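PDB 4QNY: mitogen activated protein kinase, putative from Leishmania donovani, which probably transfers the gamma-phosphate of ATP to serine or threonine residues of protein substrates in a mitogen-activated signalling cascade. Local coordinates for residues E14-Y22 with L86-D94. Residues are numbered along the deposited sequence; the frame is centred on the assembly and turned at random. Where two conformers were deposited one is given.
Sequences EVCRLDDRY and LRNILTPED
Leu-90 packs against Leu-18 and Tyr-22 in the N-terminal lobe of the protein kinase fold. It belongs to strand 86-90, an outermost strand of the five-stranded antiparallel sheet. The 14-22 segment runs from helix 8-16 into the first strand of that sheet.

The tight part is mostly apolar. Leu-90 CG lies anti to the carbonyl carbon (chi1 -54°), and in the conformer given both methyls reach the Tyr-22 ring. Leu-90 CD1 meets it obliquely, 3.7 Å from Tyr-22 CE2. Leu-90 CD2 also touches Asp-19 CB. Leu-18 CD1 comes against Leu-90 CB at 3.9 Å. Leu-18 CD2 rests on the Thr-91 to Pro-92 peptide, 3.6 Å from Pro-92 N. Met-51 of strand 47-54 also touches Val-15, Tyr-22 and Leu-90.

The Arg-21 side is looser and polar. Arg-21 NH2 lies 4.6 Å from Arg-87 NH1. A water bonds weakly to Arg-21 NH2 and to the backbone Arg-87 O. Asp-41 forms a salt bridge with Arg-21 and probably eases this like-charge approach. Asp-19 OD1 accepts from Arg-21 N, closing an Asx turn.

Arg-87 and Asn-88 form a classic beta bulge opposite Val-104. Here, back in the buried part, Asn-88 ND2 donates to Tyr-22 OH at 3.1 Å, with the hydroxyl 21° out of the amide plane.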
ATOM      1  N   GLU A  14     -22.160  11.512  15.168  1.00 27.02           N
ATOM      2  CA  GLU A  14     -21.265  10.564  15.820  1.00 25.88           C
ATOM      3  C   GLU A  14     -19.915  11.206  16.136  1.00 28.49           C
ATOM      4  O   GLU A  14     -19.366  11.019  17.222  1.00 36.16           O
ATOM      5  CB  GLU A  14     -21.071   9.329  14.938  1.00 27.49           C
ATOM      6  CG  GLU A  14     -20.485   8.128  15.657  1.00 31.10           C
ATOM      7  CD  GLU A  14     -20.270   6.946  14.731  1.00 35.58           C
ATOM      8  OE1 GLU A  14     -19.551   7.104  13.723  1.00 36.00           O
ATOM      9  OE2 GLU A  14     -20.824   5.860  15.007  1.00 28.60           O
ATOM     10  N   VAL A  15     -19.387  11.967  15.181  1.00 23.27           N
ATOM     11  CA  VAL A  15     -18.102  12.640  15.349  1.00 23.05           C
ATOM     12  C   VAL A  15     -18.185  13.740  16.408  1.00 23.84           C
ATOM     13  O   VAL A  15     -17.262  13.915  17.205  1.00 23.89           O
ATOM     14  CB  VAL A  15     -17.605  13.237  14.010  1.00 22.84           C
ATOM     15  CG1 VAL A  15     -16.446  14.201  14.232  1.00 22.99           C
ATOM     16  CG2 VAL A  15     -17.202  12.125  13.055  1.00 22.10           C
ATOM     17  N   CYS A  16     -19.299  14.466  16.420  1.00 24.57           N
ATOM     18  CA  CYS A  16     -19.504  15.544  17.385  1.00 25.50           C
ATOM     19  C   CYS A  16     -19.485  15.034  18.826  1.00 25.75           C
ATOM     20  O   CYS A  16     -19.081  15.753  19.742  1.00 26.40           O
ATOM     21  CB  CYS A  16     -20.821  16.271  17.105  1.00 31.30           C
ATOM     22  SG  CYS A  16     -20.797  17.329  15.637  1.00 35.25           S
ATOM     23  N   ARG A  17     -19.916  13.792  19.025  1.00 25.38           N
ATOM     24  CA  ARG A  17     -19.895  13.181  20.350  1.00 33.21           C
ATOM     25  C   ARG A  17     -18.477  12.773  20.743  1.00 34.86           C
ATOM     26  O   ARG A  17     -18.217  12.420  21.893  1.00 33.97           O
ATOM     27  CB  ARG A  17     -20.832  11.971  20.404  1.00 38.00           C
ATOM     28  CG  ARG A  17     -22.311  12.335  20.384  1.00 37.76           C
ATOM     29  CD  ARG A  17     -23.194  11.136  20.705  1.00 26.70           C
ATOM     30  NE  ARG A  17     -23.248  10.176  19.606  1.00 37.70           N
ATOM     31  CZ  ARG A  17     -24.159  10.202  18.638  1.00 40.73           C
ATOM     32  NH1 ARG A  17     -25.096  11.142  18.631  1.00 27.09           N
ATOM     33  NH2 ARG A  17     -24.135   9.289  17.676  1.00 34.74           N
ATOM     34  N   LEU A  18     -17.565  12.823  19.778  1.00 34.86           N
ATOM     35  CA  LEU A  18     -16.156  12.558  20.039  1.00 33.12           C
ATOM     36  C   LEU A  18     -15.386  13.869  20.136  1.00 36.84           C
ATOM     37  O   LEU A  18     -14.706  14.133  21.127  1.00 40.13           O
ATOM     38  CB  LEU A  18     -15.558  11.674  18.943  1.00 32.28           C
ATOM     39  CG  LEU A  18     -16.191  10.295  18.761  1.00 41.75           C
ATOM     40  CD1 LEU A  18     -15.589   9.592  17.557  1.00 39.29           C
ATOM     41  CD2 LEU A  18     -16.017   9.458  20.016  1.00 47.71           C
ATOM     42  N   ASP A  19     -15.501  14.686  19.094  1.00 40.00           N
ATOM     43  CA  ASP A  19     -14.852  15.989  19.059  1.00 45.99           C
ATOM     44  C   ASP A  19     -15.634  16.933  18.149  1.00 42.62           C
ATOM     45  O   ASP A  19     -15.877  16.627  16.981  1.00 37.84           O
ATOM     46  CB  ASP A  19     -13.402  15.859  18.583  1.00 44.82           C
ATOM     47  CG  ASP A  19     -12.539  17.035  19.005  1.00 51.28           C
ATOM     48  OD1 ASP A  19     -13.060  18.168  19.076  1.00 47.27           O
ATOM     49  OD2 ASP A  19     -11.335  16.826  19.267  1.00 58.82           O
ATOM     50  N   ASP A  20     -16.021  18.083  18.693  1.00 40.87           N
ATOM     51  CA  ASP A  20     -16.854  19.041  17.974  1.00 41.23           C
ATOM     52  C   ASP A  20     -16.080  19.775  16.878  1.00 36.09           C
ATOM     53  O   ASP A  20     -16.663  20.521  16.091  1.00 34.27           O
ATOM     54  CB  ASP A  20     -17.455  20.050  18.954  1.00 45.50           C
ATOM     55  CG  ASP A  20     -18.924  20.321  18.686  1.00 62.36           C
ATOM     56  OD1 ASP A  20     -19.599  19.434  18.122  1.00 67.78           O
ATOM     57  OD2 ASP A  20     -19.403  21.417  19.044  1.00 70.45           O
ATOM     58  N   ARG A  21     -14.769  19.553  16.835  1.00 35.27           N
ATOM     59  CA  ARG A  21     -13.883  20.230  15.891  1.00 42.53           C
ATOM     60  C   ARG A  21     -14.254  20.018  14.425  1.00 40.34           C
ATOM     61  O   ARG A  21     -14.281  20.966  13.640  1.00 37.74           O
ATOM     62  CB  ARG A  21     -12.437  19.767  16.107  1.00 44.52           C
ATOM     63  CG  ARG A  21     -11.722  20.463  17.250  1.00 54.87           C
ATOM     64  CD  ARG A  21     -10.404  19.781  17.605  1.00 56.30           C
ATOM     65  NE  ARG A  21      -9.429  19.820  16.517  1.00 45.17           N
ATOM     66  CZ  ARG A  21      -8.113  19.761  16.695  1.00 44.67           C
ATOM     67  NH1 ARG A  21      -7.611  19.670  17.919  1.00 36.36           N
ATOM     68  NH2 ARG A  21      -7.296  19.798  15.652  1.00 46.63           N
ATOM     69  N   TYR A  22     -14.549  18.774  14.066  1.00 30.58           N
ATOM     70  CA  TYR A  22     -14.595  18.379  12.662  1.00 27.28           C
ATOM     71  C   TYR A  22     -15.968  18.513  12.008  1.00 27.66           C
ATOM     72  O   TYR A  22     -16.961  17.960  12.486  1.00 25.05           O
ATOM     73  CB  TYR A  22     -14.092  16.940  12.530  1.00 24.69           C
ATOM     74  CG  TYR A  22     -12.717  16.749  13.131  1.00 25.52           C
ATOM     75  CD1 TYR A  22     -11.580  17.161  12.450  1.00 23.81           C
ATOM     76  CD2 TYR A  22     -12.558  16.175  14.386  1.00 28.25           C
ATOM     77  CE1 TYR A  22     -10.320  16.998  12.996  1.00 23.84           C
ATOM     78  CE2 TYR A  22     -11.301  16.008  14.941  1.00 35.53           C
ATOM     79  CZ  TYR A  22     -10.187  16.421  14.241  1.00 30.80           C
ATOM     80  OH  TYR A  22      -8.934  16.258  14.787  1.00 37.00           O
ATOM     81  N   LEU A  86      -0.429  11.617  10.654  1.00 32.65           N
ATOM     82  CA  LEU A  86      -1.505  11.410  11.614  1.00 28.13           C
ATOM     83  C   LEU A  86      -1.785  12.697  12.384  1.00 24.23           C
ATOM     84  O   LEU A  86      -0.884  13.267  12.998  1.00 23.49           O
ATOM     85  CB  LEU A  86      -1.147  10.279  12.581  1.00 29.34           C
ATOM     86  CG  LEU A  86      -2.249   9.805  13.529  1.00 29.31           C
ATOM     87  CD1 LEU A  86      -3.367   9.134  12.749  1.00 27.39           C
ATOM     88  CD2 LEU A  86      -1.682   8.865  14.581  1.00 34.74           C
ATOM     89  N   ARG A  87      -3.034  13.153  12.349  1.00 30.91           N
ATOM     90  CA  ARG A  87      -3.402  14.390  13.030  1.00 34.78           C
ATOM     91  C   ARG A  87      -4.109  14.140  14.359  1.00 30.79           C
ATOM     92  O   ARG A  87      -3.918  14.895  15.313  1.00 38.08           O
ATOM     93  CB  ARG A  87      -4.286  15.259  12.131  1.00 40.16           C
ATOM     94  CG  ARG A  87      -3.564  16.459  11.533  1.00 51.08           C
ATOM     95  CD  ARG A  87      -4.489  17.661  11.405  1.00 51.45           C
ATOM     96  NE  ARG A  87      -3.764  18.879  11.053  1.00 56.31           N
ATOM     97  CZ  ARG A  87      -4.295  20.097  11.068  1.00 63.16           C
ATOM     98  NH1 ARG A  87      -5.563  20.265  11.422  1.00 55.11           N
ATOM     99  NH2 ARG A  87      -3.561  21.149  10.732  1.00 71.44           N
ATOM    100  N   ASN A  88      -4.919  13.087  14.426  1.00 25.52           N
ATOM    101  CA  ASN A  88      -5.682  12.801  15.639  1.00 22.47           C
ATOM    102  C   ASN A  88      -6.239  11.379  15.693  1.00 28.15           C
ATOM    103  O   ASN A  88      -6.351  10.703  14.671  1.00 20.90           O
ATOM    104  CB  ASN A  88      -6.832  13.803  15.777  1.00 34.85           C
ATOM    105  CG  ASN A  88      -7.179  14.100  17.223  1.00 32.90           C
ATOM    106  OD1 ASN A  88      -6.959  13.275  18.110  1.00 36.09           O
ATOM    107  ND2 ASN A  88      -7.725  15.285  17.468  1.00 27.43           N
ATOM    108  N   ILE A  89      -6.579  10.937  16.903  1.00 27.06           N
ATOM    109  CA  ILE A  89      -7.243   9.654  17.117  1.00 27.96           C
ATOM    110  C   ILE A  89      -8.471   9.847  18.006  1.00 37.85           C
ATOM    111  O   ILE A  89      -8.348  10.044  19.214  1.00 34.98           O
ATOM    112  CB  ILE A  89      -6.305   8.617  17.769  1.00 26.60           C
ATOM    113  CG1 ILE A  89      -5.030   8.436  16.940  1.00 24.50           C
ATOM    114  CG2 ILE A  89      -7.022   7.285  17.941  1.00 20.77           C
ATOM    115  CD1 ILE A  89      -5.263   7.783  15.597  1.00 38.02           C
ATOM    116  N   LEU A  90      -9.654   9.787  17.402  0.57 35.75           N
ATOM    117  CA  LEU A  90     -10.898  10.012  18.131  0.57 34.84           C
ATOM    118  C   LEU A  90     -11.497   8.707  18.643  0.57 36.14           C
ATOM    119  O   LEU A  90     -11.899   7.848  17.861  0.57 34.95           O
ATOM    120  CB  LEU A  90     -11.911  10.736  17.245  0.57 30.86           C
ATOM    121  CG  LEU A  90     -11.439  12.045  16.611  0.57 25.99           C
ATOM    122  CD1 LEU A  90     -12.559  12.679  15.800  0.57 25.39           C
ATOM    123  CD2 LEU A  90     -10.926  13.007  17.671  0.57 22.76           C
ATOM    124  N   THR A  91     -11.561   8.571  19.963  1.00 37.42           N
ATOM    125  CA  THR A  91     -12.097   7.372  20.596  1.00 31.31           C
ATOM    126  C   THR A  91     -13.188   7.719  21.607  1.00 31.32           C
ATOM    127  O   THR A  91     -13.125   8.763  22.253  1.00 32.49           O
ATOM    128  CB  THR A  91     -10.986   6.583  21.303  1.00 30.22           C
ATOM    129  OG1 THR A  91     -10.264   7.468  22.166  1.00 38.11           O
ATOM    130  CG2 THR A  91     -10.022   5.981  20.289  1.00 24.29           C
ATOM    131  N   PRO A  92     -14.199   6.844  21.741  1.00 36.01           N
ATOM    132  CA  PRO A  92     -15.268   7.046  22.727  1.00 38.97           C
ATOM    133  C   PRO A  92     -14.752   6.966  24.161  1.00 38.17           C
ATOM    134  O   PRO A  92     -13.980   6.064  24.486  1.00 40.20           O
ATOM    135  CB  PRO A  92     -16.242   5.899  22.435  1.00 36.60           C
ATOM    136  CG  PRO A  92     -15.925   5.466  21.041  1.00 44.75           C
ATOM    137  CD  PRO A  92     -14.452   5.670  20.892  1.00 43.76           C
ATOM    138  N   GLU A  93     -15.179   7.899  25.006  1.00 33.31           N
ATOM    139  CA  GLU A  93     -14.736   7.939  26.395  1.00 44.82           C
ATOM    140  C   GLU A  93     -15.268   6.751  27.192  1.00 56.46           C
ATOM    141  O   GLU A  93     -14.617   6.273  28.120  1.00 58.19           O
ATOM    142  CB  GLU A  93     -15.169   9.249  27.055  1.00 47.76           C
ATOM    143  N   ASP A  94     -16.455   6.279  26.826  1.00 63.12           N
ATOM    144  CA  ASP A  94     -17.074   5.151  27.512  1.00 64.62           C
ATOM    145  C   ASP A  94     -16.723   3.838  26.818  1.00 64.17           C
ATOM    146  O   ASP A  94     -17.051   3.645  25.647  1.00 69.45           O
ATOM    147  CB  ASP A  94     -18.593   5.334  27.571  1.00 63.23           C
ATOM    148  CG  ASP A  94     -19.248   4.479  28.643  1.00 66.91           C
ATOM    149  OD1 ASP A  94     -18.649   3.467  29.062  1.00 66.45           O
ATOM    150  OD2 ASP A  94     -20.374   4.819  29.064  1.00 67.54           O
TER
HETATM  151  O   HOH W   1      -5.186  17.914  15.936  1.00 63.69           O